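Local coordinates for selenium-binding protein (Sulfolobus tokodaii, PDB 2ECE) that is of unknown function but folds as a beta propeller and, judging by its family, may bind selenium, at residues G178-A190 with Y226-R240. Sequence-based numbering, arbitrary orientation.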
loop_
_atom_site.group_PDB
_atom_site.type_symbol
_atom_site.label_atom_id
_atom_site.label_comp_id
_atom_site.label_asym_id
_atom_site.label_seq_id
_atom_site.Cartn_x
_atom_site.Cartn_y
_atom_site.Cartn_z
ATOM N N GLY A 178 15.085 -15.952 4.888
ATOM C CA GLY A 178 14.151 -16.782 5.628
ATOM C C GLY A 178 13.170 -15.943 6.423
ATOM O O GLY A 178 13.047 -14.740 6.186
ATOM N N LYS A 179 12.476 -16.580 7.362
ATOM C CA LYS A 179 11.505 -15.900 8.212
ATOM C C LYS A 179 12.173 -14.876 9.110
ATOM O O LYS A 179 13.275 -15.098 9.613
ATOM C CB LYS A 179 10.765 -16.899 9.110
ATOM C CG LYS A 179 9.690 -17.730 8.444
ATOM C CD LYS A 179 8.830 -18.409 9.512
ATOM C CE LYS A 179 7.793 -19.327 8.896
ATOM N NZ LYS A 179 8.465 -20.384 8.092
ATOM N N TRP A 180 11.500 -13.754 9.320
ATOM C CA TRP A 180 12.034 -12.718 10.196
ATOM C C TRP A 180 11.701 -13.027 11.655
ATOM O O TRP A 180 12.490 -12.735 12.555
ATOM C CB TRP A 180 11.438 -11.361 9.836
ATOM C CG TRP A 180 11.731 -10.300 10.845
ATOM C CD1 TRP A 180 12.922 -9.662 11.049
ATOM C CD2 TRP A 180 10.820 -9.771 11.815
ATOM N NE1 TRP A 180 12.806 -8.763 12.084
ATOM C CE2 TRP A 180 11.526 -8.808 12.570
ATOM C CE3 TRP A 180 9.470 -10.013 12.114
ATOM C CZ2 TRP A 180 10.930 -8.089 13.615
ATOM C CZ3 TRP A 180 8.878 -9.297 13.155
ATOM C CH2 TRP A 180 9.608 -8.344 13.888
ATOM N N GLU A 181 10.533 -13.624 11.878
ATOM C CA GLU A 181 10.067 -13.939 13.227
ATOM C C GLU A 181 10.868 -14.998 13.970
ATOM O O GLU A 181 11.146 -16.073 13.435
ATOM C CB GLU A 181 8.602 -14.398 13.206
ATOM C CG GLU A 181 7.601 -13.429 12.583
ATOM C CD GLU A 181 7.594 -13.498 11.068
ATOM O OE1 GLU A 181 8.265 -14.395 10.509
ATOM O OE2 GLU A 181 6.915 -12.665 10.436
ATOM N N ILE A 182 11.221 -14.685 15.213
ATOM C CA ILE A 182 11.933 -15.625 16.072
ATOM C C ILE A 182 10.905 -16.121 17.095
ATOM O O ILE A 182 10.864 -17.306 17.426
ATOM C CB ILE A 182 13.129 -14.950 16.796
ATOM C CG1 ILE A 182 14.296 -14.766 15.817
ATOM C CG2 ILE A 182 13.596 -15.812 17.972
ATOM C CD1 ILE A 182 14.862 -16.085 15.294
ATOM N N ASP A 183 10.058 -15.205 17.563
ATOM C CA ASP A 183 9.009 -15.519 18.538
ATOM C C ASP A 183 7.768 -14.707 18.176
ATOM O O ASP A 183 7.666 -13.536 18.534
ATOM C CB ASP A 183 9.467 -15.146 19.954
ATOM C CG ASP A 183 8.421 -15.470 21.011
ATOM O OD1 ASP A 183 7.257 -15.746 20.649
ATOM O OD2 ASP A 183 8.762 -15.439 22.212
ATOM N N ARG A 184 6.817 -15.339 17.491
ATOM C CA ARG A 184 5.607 -14.647 17.039
ATOM C C ARG A 184 4.438 -14.622 18.018
ATOM O O ARG A 184 3.381 -14.089 17.690
ATOM C CB ARG A 184 5.120 -15.259 15.721
ATOM C CG ARG A 184 4.511 -16.657 15.843
ATOM C CD ARG A 184 4.632 -17.394 14.516
ATOM N NE ARG A 184 4.334 -16.492 13.420
ATOM C CZ ARG A 184 4.881 -16.551 12.213
ATOM N NH1 ARG A 184 5.776 -17.487 11.910
ATOM N NH2 ARG A 184 4.547 -15.639 11.316
ATOM N N GLY A 185 4.615 -15.192 19.205
ATOM C CA GLY A 185 3.517 -15.206 20.155
ATOM C C GLY A 185 2.311 -15.832 19.476
ATOM O O GLY A 185 2.447 -16.871 18.832
ATOM N N ASP A 186 1.140 -15.214 19.590
ATOM C CA ASP A 186 -0.032 -15.783 18.946
ATOM C C ASP A 186 -0.417 -15.092 17.642
ATOM O O ASP A 186 -1.551 -15.203 17.179
ATOM C CB ASP A 186 -1.225 -15.820 19.912
ATOM C CG ASP A 186 -1.783 -14.447 20.237
ATOM O OD1 ASP A 186 -2.837 -14.404 20.909
ATOM O OD2 ASP A 186 -1.189 -13.421 19.837
ATOM N N GLN A 187 0.529 -14.380 17.040
ATOM C CA GLN A 187 0.259 -13.731 15.758
ATOM C C GLN A 187 0.122 -14.854 14.732
ATOM O O GLN A 187 0.935 -15.782 14.703
ATOM C CB GLN A 187 1.411 -12.796 15.367
ATOM C CG GLN A 187 1.345 -12.301 13.918
ATOM C CD GLN A 187 2.077 -13.222 12.951
ATOM O OE1 GLN A 187 1.610 -13.482 11.839
ATOM N NE2 GLN A 187 3.235 -13.707 13.368
ATOM N N TYR A 188 -0.902 -14.775 13.892
ATOM C CA TYR A 188 -1.136 -15.805 12.884
ATOM C C TYR A 188 -1.422 -15.168 11.523
ATOM O O TYR A 188 -0.832 -15.552 10.507
ATOM C CB TYR A 188 -2.298 -16.690 13.346
ATOM C CG TYR A 188 -2.667 -17.826 12.422
ATOM C CD1 TYR A 188 -3.638 -17.660 11.437
ATOM C CD2 TYR A 188 -2.062 -19.081 12.552
ATOM C CE1 TYR A 188 -4.007 -18.710 10.602
ATOM C CE2 TYR A 188 -2.421 -20.139 11.717
ATOM C CZ TYR A 188 -3.396 -19.945 10.748
ATOM O OH TYR A 188 -3.758 -20.983 9.923
ATOM N N LEU A 189 -2.317 -14.190 11.510
ATOM C CA LEU A 189 -2.670 -13.475 10.288
ATOM C C LEU A 189 -1.635 -12.385 9.990
ATOM O O LEU A 189 -0.854 -12.001 10.861
ATOM C CB LEU A 189 -4.051 -12.836 10.447
ATOM C CG LEU A 189 -5.291 -13.486 9.816
ATOM C CD1 LEU A 189 -5.123 -14.983 9.628
ATOM C CD2 LEU A 189 -6.491 -13.162 10.695
ATOM N N ALA A 190 -1.635 -11.887 8.757
ATOM C CA ALA A 190 -0.697 -10.844 8.355
ATOM C C ALA A 190 -1.279 -10.056 7.190
ATOM O O ALA A 190 -2.357 -10.386 6.684
ATOM C CB ALA A 190 0.644 -11.474 7.923
ATOM N N TYR A 226 -11.251 -13.204 9.225
ATOM C CA TYR A 226 -10.539 -11.954 8.986
ATOM C C TYR A 226 -10.064 -11.377 10.316
ATOM O O TYR A 226 -10.712 -11.561 11.347
ATOM C CB TYR A 226 -11.444 -10.977 8.230
ATOM C CG TYR A 226 -11.587 -11.326 6.760
ATOM C CD1 TYR A 226 -10.759 -10.740 5.801
ATOM C CD2 TYR A 226 -12.516 -12.278 6.334
ATOM C CE1 TYR A 226 -10.845 -11.093 4.454
ATOM C CE2 TYR A 226 -12.611 -12.640 4.987
ATOM C CZ TYR A 226 -11.770 -12.043 4.053
ATOM O OH TYR A 226 -11.847 -12.403 2.728
ATOM N N GLY A 227 -8.931 -10.684 10.303
ATOM C CA GLY A 227 -8.400 -10.151 11.545
ATOM C C GLY A 227 -8.714 -8.705 11.866
ATOM O O GLY A 227 -9.252 -7.973 11.037
ATOM N N ASN A 228 -8.371 -8.298 13.084
ATOM C CA ASN A 228 -8.600 -6.930 13.522
ATOM C C ASN A 228 -7.595 -6.491 14.578
ATOM O O ASN A 228 -7.888 -5.618 15.396
ATOM C CB ASN A 228 -10.028 -6.771 14.062
ATOM C CG ASN A 228 -10.310 -7.658 15.260
ATOM O OD1 ASN A 228 -11.380 -7.564 15.867
ATOM N ND2 ASN A 228 -9.362 -8.523 15.604
ATOM N N ARG A 229 -6.400 -7.083 14.545
ATOM C CA ARG A 229 -5.359 -6.759 15.511
ATOM C C ARG A 229 -4.116 -6.138 14.880
ATOM O O ARG A 229 -3.803 -6.395 13.716
ATOM C CB ARG A 229 -4.912 -8.027 16.245
ATOM C CG ARG A 229 -6.032 -8.916 16.739
ATOM C CD ARG A 229 -5.526 -10.347 16.917
ATOM N NE ARG A 229 -4.676 -10.519 18.088
ATOM C CZ ARG A 229 -3.885 -11.569 18.285
ATOM N NH1 ARG A 229 -3.826 -12.540 17.382
ATOM N NH2 ARG A 229 -3.160 -11.655 19.390
ATOM N N ILE A 230 -3.420 -5.319 15.665
ATOM C CA ILE A 230 -2.158 -4.721 15.250
ATOM C C ILE A 230 -1.161 -5.343 16.227
ATOM O O ILE A 230 -1.429 -5.438 17.430
ATOM C CB ILE A 230 -2.137 -3.173 15.382
ATOM C CG1 ILE A 230 -0.702 -2.659 15.200
ATOM C CG2 ILE A 230 -2.681 -2.743 16.728
ATOM C CD1 ILE A 230 -0.592 -1.134 15.071
ATOM N N HIS A 231 -0.028 -5.796 15.710
ATOM C CA HIS A 231 0.982 -6.431 16.544
ATOM C C HIS A 231 2.207 -5.541 16.677
ATOM O O HIS A 231 2.679 -4.973 15.688
ATOM C CB HIS A 231 1.390 -7.771 15.925
ATOM C CG HIS A 231 0.255 -8.734 15.769
ATOM N ND1 HIS A 231 -0.085 -9.650 16.742
ATOM C CD2 HIS A 231 -0.622 -8.922 14.753
ATOM C CE1 HIS A 231 -1.118 -10.363 16.329
ATOM N NE2 HIS A 231 -1.464 -9.942 15.127
ATOM N N PHE A 232 2.712 -5.422 17.901
ATOM C CA PHE A 232 3.898 -4.617 18.175
ATOM C C PHE A 232 5.055 -5.561 18.455
ATOM O O PHE A 232 4.946 -6.452 19.302
ATOM C CB PHE A 232 3.645 -3.707 19.376
ATOM C CG PHE A 232 2.507 -2.759 19.165
ATOM C CD1 PHE A 232 2.672 -1.630 18.374
ATOM C CD2 PHE A 232 1.244 -3.044 19.680
ATOM C CE1 PHE A 232 1.594 -0.797 18.085
ATOM C CE2 PHE A 232 0.157 -2.218 19.399
ATOM C CZ PHE A 232 0.334 -1.093 18.598
ATOM N N TRP A 233 6.162 -5.363 17.745
ATOM C CA TRP A 233 7.326 -6.222 17.901
ATOM C C TRP A 233 8.604 -5.476 18.252
ATOM O O TRP A 233 8.747 -4.289 17.968
ATOM C CB TRP A 233 7.625 -6.974 16.604
ATOM C CG TRP A 233 6.489 -7.669 15.959
ATOM C CD1 TRP A 233 5.370 -7.100 15.426
ATOM C CD2 TRP A 233 6.404 -9.068 15.680
ATOM N NE1 TRP A 233 4.594 -8.060 14.822
ATOM C CE2 TRP A 233 5.205 -9.278 14.964
ATOM C CE3 TRP A 233 7.229 -10.165 15.962
ATOM C CZ2 TRP A 233 4.804 -10.550 14.525
ATOM C CZ3 TRP A 233 6.829 -11.432 15.526
ATOM C CH2 TRP A 233 5.629 -11.610 14.815
ATOM N N ASP A 234 9.534 -6.213 18.849
ATOM C CA ASP A 234 10.864 -5.713 19.182
ATOM C C ASP A 234 11.594 -6.007 17.864
ATOM O O ASP A 234 11.861 -7.165 17.546
ATOM C CB ASP A 234 11.472 -6.555 20.308
ATOM C CG ASP A 234 12.858 -6.083 20.715
ATOM O OD1 ASP A 234 13.611 -5.604 19.843
ATOM O OD2 ASP A 234 13.198 -6.209 21.910
ATOM N N LEU A 235 11.888 -4.968 17.090
ATOM C CA LEU A 235 12.546 -5.125 15.793
ATOM C C LEU A 235 13.861 -5.895 15.882
ATOM O O LEU A 235 14.179 -6.731 15.030
ATOM C CB LEU A 235 12.822 -3.748 15.186
ATOM C CG LEU A 235 12.678 -3.530 13.673
ATOM C CD1 LEU A 235 13.718 -2.509 13.246
ATOM C CD2 LEU A 235 12.855 -4.822 12.893
ATOM N N ARG A 236 14.622 -5.609 16.925
ATOM C CA ARG A 236 15.910 -6.246 17.118
ATOM C C ARG A 236 15.848 -7.712 17.528
ATOM O O ARG A 236 16.514 -8.552 16.928
ATOM C CB ARG A 236 16.694 -5.479 18.158
ATOM C CG ARG A 236 18.015 -6.084 18.431
ATOM C CD ARG A 236 18.587 -5.467 19.646
ATOM N NE ARG A 236 20.004 -5.728 19.690
ATOM C CZ ARG A 236 20.654 -5.991 20.807
ATOM N NH1 ARG A 236 19.999 -6.009 21.965
ATOM N NH2 ARG A 236 21.940 -6.302 20.749
ATOM N N LYS A 237 15.063 -8.014 18.555
ATOM C CA LYS A 237 14.942 -9.383 19.031
ATOM C C LYS A 237 13.987 -10.215 18.181
ATOM O O LYS A 237 13.853 -11.418 18.400
ATOM C CB LYS A 237 14.491 -9.407 20.493
ATOM C CG LYS A 237 15.523 -8.878 21.497
ATOM C CD LYS A 237 16.793 -9.724 21.515
ATOM C CE LYS A 237 17.575 -9.546 22.815
ATOM N NZ LYS A 237 16.954 -10.294 23.951
ATOM N N ARG A 238 13.320 -9.571 17.221
ATOM C CA ARG A 238 12.404 -10.269 16.318
ATOM C C ARG A 238 11.350 -11.037 17.109
ATOM O O ARG A 238 11.025 -12.183 16.798
ATOM C CB ARG A 238 13.221 -11.211 15.423
ATOM C CG ARG A 238 14.296 -10.451 14.627
ATOM C CD ARG A 238 15.443 -11.337 14.172
ATOM N NE ARG A 238 15.051 -12.355 13.201
ATOM C CZ ARG A 238 15.876 -13.299 12.755
ATOM N NH1 ARG A 238 17.127 -13.343 13.197
ATOM N NH2 ARG A 238 15.456 -14.201 11.874
ATOM N N LYS A 239 10.792 -10.364 18.111
ATOM C CA LYS A 239 9.808 -10.956 19.004
ATOM C C LYS A 239 8.545 -10.094 19.128
ATOM O O LYS A 239 8.621 -8.870 19.220
ATOM C CB LYS A 239 10.487 -11.163 20.368
ATOM C CG LYS A 239 9.598 -11.547 21.536
ATOM C CD LYS A 239 10.440 -12.116 22.689
ATOM C CE LYS A 239 11.573 -11.176 23.128
ATOM N NZ LYS A 239 12.938 -11.615 22.683
ATOM N N ARG A 240 7.383 -10.740 19.108
ATOM C CA ARG A 240 6.109 -10.035 19.229
ATOM C C ARG A 240 5.940 -9.690 20.712
ATOM O O ARG A 240 5.900 -10.582 21.556
ATOM C CB ARG A 240 4.971 -10.946 18.748
ATOM C CG ARG A 240 3.731 -10.216 18.195
ATOM C CD ARG A 240 2.925 -9.550 19.298
ATOM N NE ARG A 240 2.493 -10.528 20.295
ATOM C CZ ARG A 240 1.417 -11.305 20.183
ATOM N NH1 ARG A 240 0.639 -11.225 19.113
ATOM N NH2 ARG A 240 1.123 -12.175 21.147
HETATM O O HOH W 1 15.101 -7.211 12.506
HETATM O O HOH W 2 6.063 -13.301 21.850
#
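Trp180 and Trp233 form the tightly packed part of this contact, with CZ3 of Trp180 over one face of the Trp233 indole, 3.4 Å from Trp233 CE3. The six-membered rings meet obliquely, their planes 58° apart, and Arg240 CG covers the opposite face of Trp233. With CG anti to the backbone N (chi1 169°), the Trp180 indole swings onto Trp233; beyond the pair, both indoles touch Leu202 of strand 201-204. Gln187 CG sits squarely over the His231 ring, 3.9 Å from its centroid, while Glu206 takes up His231 NE2.

Toward solvent the contact becomes polar. Arg238 runs past the Trp180 ring, its CB over one face, and its guanidinium edge turns to the backbone: NE gives a nearly straight bond to Trp180 O (2.7 Å) and NH2 a longer one to Lys179 O (3.3 Å). Ile182 CG1 lies over a face of that guanidinium. With an alanine at Arg238, the carbonyls of Lys179 and Trp180 would probably lose these donors, and Ile182 its guanidinium neighbour, though CB would stay over the indole. Arg238 O accepts from Ile182 N and Asp183 N; the second of these, with Arg240 N to Asp183 O (2.9 Å), makes a single beta bridge between Asp183 and Lys239. At the exposed end, Asp186 OD2 receives Arg229 NH2 (2.7 Å) and, end-on, both NH1 and NH2 of Arg240, whose NH1 also bonds to His231 ND1.

The contact thus lays the linker after strand 176-179, the last of one four-stranded propeller blade, across the two final strands of the next. Aromatic packing inside and backbone bonds beside it join the blades, while two arginines converging on one carboxylate oxygen would favour an ionised Asp186 at the turn spanning Arg184 to Gln187.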